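Local coordinates for CELL WALL surface anchor family protein (Streptococcus pneumoniae, PDB 2WW8) that forms the adhesin of the pneumococcal pilus and probably attaches the bacterium to host cells through an integrin-like domain, at residues D367-L370 with T371-R375; W521-G525 with N526-D530. All blocks are in the same frame, centred on the assembly; numbering follows the deposited sequence.

Contact 1. Residues D367-L370 with T371-R375. With CA (calcium ion), chain C.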
loop_
_atom_site.group_PDB
_atom_site.type_symbol
_atom_site.label_atom_id
_atom_site.label_comp_id
_atom_site.label_asym_id
_atom_site.label_seq_id
_atom_site.Cartn_x
_atom_site.Cartn_y
_atom_site.Cartn_z
ATOM N N ASP A 367 -8.558 -17.746 39.657
ATOM C CA ASP A 367 -8.562 -16.965 40.918
ATOM C C ASP A 367 -7.132 -16.648 41.387
ATOM O O ASP A 367 -6.880 -15.525 41.807
ATOM C CB ASP A 367 -9.290 -17.802 41.984
ATOM C CG ASP A 367 -9.595 -17.024 43.241
ATOM O OD1 ASP A 367 -9.853 -15.819 43.176
ATOM O OD2 ASP A 367 -9.629 -17.616 44.325
ATOM N N GLU A 368 -6.198 -17.605 41.275
ATOM C CA GLU A 368 -4.793 -17.373 41.616
ATOM C C GLU A 368 -4.152 -16.254 40.798
ATOM O O GLU A 368 -3.531 -15.329 41.354
ATOM C CB GLU A 368 -3.971 -18.680 41.459
ATOM C CG GLU A 368 -2.491 -18.530 41.663
ATOM C CD GLU A 368 -1.775 -19.908 41.618
ATOM O OE1 GLU A 368 -2.288 -20.947 41.134
ATOM O OE2 GLU A 368 -0.655 -19.981 42.136
ATOM N N ILE A 369 -4.289 -16.316 39.478
ATOM C CA ILE A 369 -3.758 -15.257 38.619
ATOM C C ILE A 369 -4.323 -13.874 38.989
ATOM O O ILE A 369 -3.565 -12.924 39.126
ATOM C CB ILE A 369 -4.002 -15.557 37.118
ATOM C CG1 ILE A 369 -3.151 -16.786 36.757
ATOM C CG2 ILE A 369 -3.750 -14.300 36.231
ATOM C CD1 ILE A 369 -3.494 -17.294 35.395
ATOM N N LEU A 370 -5.640 -13.752 39.094
ATOM C CA LEU A 370 -6.259 -12.432 39.432
ATOM C C LEU A 370 -5.875 -11.994 40.846
ATOM O O LEU A 370 -5.491 -10.838 41.052
ATOM C CB LEU A 370 -7.759 -12.573 39.276
ATOM C CG LEU A 370 -8.235 -12.683 37.833
ATOM C CD1 LEU A 370 -9.688 -13.104 37.853
ATOM C CD2 LEU A 370 -8.010 -11.292 37.055
ATOM N N THR A 371 -5.887 -12.928 41.805
ATOM C CA THR A 371 -5.494 -12.572 43.159
ATOM C C THR A 371 -4.037 -12.045 43.182
ATOM O O THR A 371 -3.696 -11.050 43.834
ATOM C CB THR A 371 -5.766 -13.764 44.148
ATOM O OG1 THR A 371 -7.193 -13.993 44.202
ATOM C CG2 THR A 371 -5.315 -13.338 45.562
ATOM N N GLN A 372 -3.153 -12.770 42.507
ATOM C CA GLN A 372 -1.726 -12.482 42.629
ATOM C C GLN A 372 -1.286 -11.374 41.697
ATOM O O GLN A 372 -0.397 -10.615 42.057
ATOM C CB GLN A 372 -0.902 -13.719 42.339
ATOM C CG GLN A 372 -1.094 -14.686 43.507
ATOM C CD GLN A 372 -0.215 -15.870 43.303
ATOM O OE1 GLN A 372 0.531 -15.905 42.320
ATOM N NE2 GLN A 372 -0.289 -16.848 44.193
ATOM N N GLN A 373 -1.920 -11.269 40.533
ATOM C CA GLN A 373 -1.368 -10.368 39.505
ATOM C C GLN A 373 -2.263 -9.191 39.086
ATOM O O GLN A 373 -1.741 -8.269 38.483
ATOM C CB GLN A 373 -1.019 -11.156 38.256
ATOM C CG GLN A 373 -0.099 -12.404 38.538
ATOM C CD GLN A 373 0.095 -13.161 37.214
ATOM O OE1 GLN A 373 0.294 -12.531 36.173
ATOM N NE2 GLN A 373 0.036 -14.455 37.229
ATOM N N ALA A 374 -3.556 -9.199 39.382
ATOM C CA ALA A 374 -4.425 -8.122 38.913
ATOM C C ALA A 374 -4.061 -6.798 39.599
ATOM O O ALA A 374 -3.596 -6.755 40.755
ATOM C CB ALA A 374 -5.901 -8.464 39.191
ATOM N N ARG A 375 -4.289 -5.713 38.867
ATOM C CA ARG A 375 -4.192 -4.415 39.450
ATOM C C ARG A 375 -5.276 -4.129 40.483
ATOM O O ARG A 375 -6.380 -4.647 40.409
ATOM C CB ARG A 375 -4.141 -3.328 38.371
ATOM C CG ARG A 375 -2.929 -3.553 37.460
ATOM C CD ARG A 375 -3.148 -2.710 36.211
ATOM N NE ARG A 375 -4.088 -3.420 35.345
ATOM C CZ ARG A 375 -4.244 -3.120 34.057
ATOM N NH1 ARG A 375 -3.624 -2.051 33.583
ATOM N NH2 ARG A 375 -5.094 -3.797 33.305
HETATM CA CA CA C . -10.588 -15.873 45.675
HETATM O O HOH W 1 -8.747 -14.393 46.199
HETATM O O HOH W 2 -9.923 -17.301 47.460
HETATM O O HOH W 3 -11.642 -15.070 47.742
#
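Thr371, Gln372, Gln373 and Ala374 each give their backbone N-H to the carbonyl four residues back, Asp367 to Leu370, in the last turn of helix 359-373, and Ala374 is the first residue to leave helical backbone angles. Asp367 O is gripped twice: by Thr371 N at 2.8 Å and by Thr371 OG1 at 2.9 Å, the hydroxyl lying above the carbonyl plane. Threonine suits this place because OG1, turned beside its own backbone N (chi1 -65°), reaches back over the preceding turn while also accepting a hydrogen bond from water 1. That water is a calcium ligand, so Thr371 belongs to the second shell. The carboxylate of Asp367 binds the calcium ion with both oxygens, OD1 at 2.6 Å and OD2 at 2.4 Å; OD1 is also hydrogen-bonded to the hydroxyl of Tyr532. Glu368 and Gln372 run side by side, pointing the same way, with carboxylate and amide planes nearly perpendicular (85°); OE1 of Glu368 is salt-bridged to Lys365. On the inner side Ile369 packs on strands 269-275 and 225-232, Leu370 on 225-232 and 379-386, and Leu370 CD2 meets Ala374 CB at 4.1 Å where the helix ends. This is the C-terminal turn of an amphipathic helix packed on the parallel sheet of an integrin I-like (von Willebrand factor A) domain, with a buried aspartate on its flank serving a calcium site.

Contact 2. Residues W521-G525 with N526-D530; sequences WYYNG and NIAPD. With CA (calcium ion), chain C.
Tyr522 and Tyr523 stand in the last turn of helix 516-526, and Asn526 and Ile527 fold back against them as the chain enters a short 3-10 turn leading to strand 533-539, part of the integrin I-like domain. Backbone hydrogen bonds close the helix end. Tyr523 O accepts from Ile527 N at 2.8 Å and from Ala528 N at 2.9 Å, the two donors arriving from opposite faces of the carbonyl plane. Asn526 N reaches Tyr522 O weakly, and ND2 of Asn526 gives the same oxygen a second, sounder bond at 2.9 Å, in the carbonyl plane and on a lone pair. With CG beside its own backbone N (chi1 -58°), Asn526 holds its amide plane nearly parallel to the Tyr522 ring (16° apart), ND2 coming 3.2 Å from CD1 of that ring. Asparagine suits the spot because its amide can donate and accept together; Ile424 O and Leu426 N are its further partners, and they help fix its rotation. Apolar packing centres on Ile527, a branched residue wedged between the two tyrosines. Its CB sits over one face of the Tyr523 ring in a CH-pi contact, 4.2 Å from the centroid, while CG2 approaches CE2 of that ring. The other branch turns to Tyr522, with CD1 3.7 Å from CE2. Ala528 CB adds a smaller contact with CE1 of Tyr523. Pro529 carries no N-H, and its CD rests against Asn524 O at the helix end. The calcium ion takes Asn526 O at 2.3 Å and one oxygen of Asp530, OD2, whereas Asp530 OD1 accepts a hydrogen bond from the metal-bound water 3.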
loop_
_atom_site.group_PDB
_atom_site.type_symbol
_atom_site.label_atom_id
_atom_site.label_comp_id
_atom_site.label_asym_id
_atom_site.label_seq_id
_atom_site.Cartn_x
_atom_site.Cartn_y
_atom_site.Cartn_z
ATOM N N TRP A 521 -19.614 -25.446 45.356
ATOM C CA TRP A 521 -19.266 -24.959 46.675
ATOM C C TRP A 521 -17.905 -24.266 46.707
ATOM O O TRP A 521 -17.751 -23.255 47.442
ATOM C CB TRP A 521 -19.306 -26.121 47.687
ATOM C CG TRP A 521 -20.659 -26.687 47.850
ATOM C CD1 TRP A 521 -21.847 -26.031 47.751
ATOM C CD2 TRP A 521 -20.974 -28.028 48.235
ATOM N NE1 TRP A 521 -22.883 -26.893 48.021
ATOM C CE2 TRP A 521 -22.373 -28.133 48.286
ATOM C CE3 TRP A 521 -20.203 -29.160 48.486
ATOM C CZ2 TRP A 521 -23.022 -29.323 48.626
ATOM C CZ3 TRP A 521 -20.847 -30.352 48.811
ATOM C CH2 TRP A 521 -22.223 -30.421 48.872
ATOM N N TYR A 522 -16.947 -24.824 45.958
ATOM C CA TYR A 522 -15.629 -24.216 45.784
ATOM C C TYR A 522 -15.828 -22.766 45.236
ATOM O O TYR A 522 -15.259 -21.776 45.736
ATOM C CB TYR A 522 -14.674 -24.988 44.866
ATOM C CG TYR A 522 -13.591 -24.002 44.385
ATOM C CD1 TYR A 522 -12.563 -23.547 45.221
ATOM C CD2 TYR A 522 -13.682 -23.440 43.118
ATOM C CE1 TYR A 522 -11.642 -22.599 44.751
ATOM C CE2 TYR A 522 -12.781 -22.481 42.634
ATOM C CZ TYR A 522 -11.762 -22.108 43.478
ATOM O OH TYR A 522 -10.874 -21.151 43.050
ATOM N N TYR A 523 -16.635 -22.650 44.183
ATOM C CA TYR A 523 -16.865 -21.367 43.506
ATOM C C TYR A 523 -17.490 -20.366 44.487
ATOM O O TYR A 523 -16.982 -19.233 44.642
ATOM C CB TYR A 523 -17.773 -21.554 42.276
ATOM C CG TYR A 523 -18.010 -20.262 41.509
ATOM C CD1 TYR A 523 -19.018 -19.372 41.883
ATOM C CD2 TYR A 523 -17.218 -19.945 40.409
ATOM C CE1 TYR A 523 -19.252 -18.150 41.165
ATOM C CE2 TYR A 523 -17.455 -18.787 39.674
ATOM C CZ TYR A 523 -18.438 -17.905 40.065
ATOM O OH TYR A 523 -18.571 -16.747 39.315
ATOM N N ASN A 524 -18.577 -20.770 45.144
ATOM C CA ASN A 524 -19.267 -19.918 46.111
ATOM C C ASN A 524 -18.326 -19.463 47.226
ATOM O O ASN A 524 -18.405 -18.324 47.699
ATOM C CB ASN A 524 -20.416 -20.673 46.804
ATOM C CG ASN A 524 -21.594 -20.896 45.874
ATOM O OD1 ASN A 524 -21.694 -20.260 44.827
ATOM N ND2 ASN A 524 -22.484 -21.801 46.255
ATOM N N GLY A 525 -17.466 -20.380 47.639
ATOM C CA GLY A 525 -16.604 -20.065 48.781
ATOM C C GLY A 525 -15.397 -19.173 48.487
ATOM O O GLY A 525 -14.934 -18.470 49.374
ATOM N N ASN A 526 -14.886 -19.208 47.257
ATOM C CA ASN A 526 -13.562 -18.630 46.946
ATOM C C ASN A 526 -13.509 -17.749 45.717
ATOM O O ASN A 526 -12.484 -17.084 45.471
ATOM C CB ASN A 526 -12.583 -19.809 46.669
ATOM C CG ASN A 526 -12.502 -20.750 47.865
ATOM O OD1 ASN A 526 -11.859 -20.443 48.862
ATOM N ND2 ASN A 526 -13.311 -21.788 47.828
ATOM N N ILE A 527 -14.569 -17.780 44.917
ATOM C CA ILE A 527 -14.592 -16.934 43.740
ATOM C C ILE A 527 -15.726 -15.917 43.801
ATOM O O ILE A 527 -15.509 -14.743 43.588
ATOM C CB ILE A 527 -14.675 -17.760 42.465
ATOM C CG1 ILE A 527 -13.352 -18.526 42.262
ATOM C CG2 ILE A 527 -14.889 -16.797 41.218
ATOM C CD1 ILE A 527 -13.251 -19.169 40.957
ATOM N N ALA A 528 -16.940 -16.339 44.123
ATOM C CA ALA A 528 -18.102 -15.456 44.232
ATOM C C ALA A 528 -17.899 -14.206 45.124
ATOM O O ALA A 528 -18.353 -13.136 44.753
ATOM C CB ALA A 528 -19.321 -16.236 44.724
ATOM N N PRO A 529 -17.215 -14.310 46.280
ATOM C CA PRO A 529 -17.064 -13.105 47.145
ATOM C C PRO A 529 -16.101 -12.056 46.561
ATOM O O PRO A 529 -16.076 -10.956 47.032
ATOM C CB PRO A 529 -16.431 -13.671 48.441
ATOM C CG PRO A 529 -16.676 -15.181 48.338
ATOM C CD PRO A 529 -16.612 -15.518 46.866
ATOM N N ASP A 530 -15.341 -12.365 45.522
ATOM C CA ASP A 530 -14.397 -11.434 44.924
ATOM C C ASP A 530 -14.934 -10.409 43.917
ATOM O O ASP A 530 -14.204 -9.489 43.575
ATOM C CB ASP A 530 -13.288 -12.233 44.254
ATOM C CG ASP A 530 -12.555 -13.149 45.272
ATOM O OD1 ASP A 530 -12.629 -12.927 46.501
ATOM O OD2 ASP A 530 -11.887 -14.084 44.824
HETATM CA CA CA C . -10.588 -15.873 45.675
HETATM O O HOH W 3 -11.642 -15.070 47.742
HETATM O O HOH W 2 -9.923 -17.301 47.460
HETATM O O HOH W 1 -8.747 -14.393 46.199
#

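How the contacts relate
From the N terminus the chain first meets contact 1, which ends helix 359-373 ahead of strand 379-386, and only much later contact 2, which ends helix 516-526 ahead of strand 533-539. Each closes a local turn; they follow in series, neither enclosing nor crossing the other. Their two strands are neighbours in the parallel sheet, and the calcium ion joins the two helix ends. Asp367 contributes from contact 1, Asn526 and Asp530 from contact 2, and three waters common to both fill the remaining places. Beside the metal, Asp367 CB also packs against Tyr522 OH and Ile527 CG1.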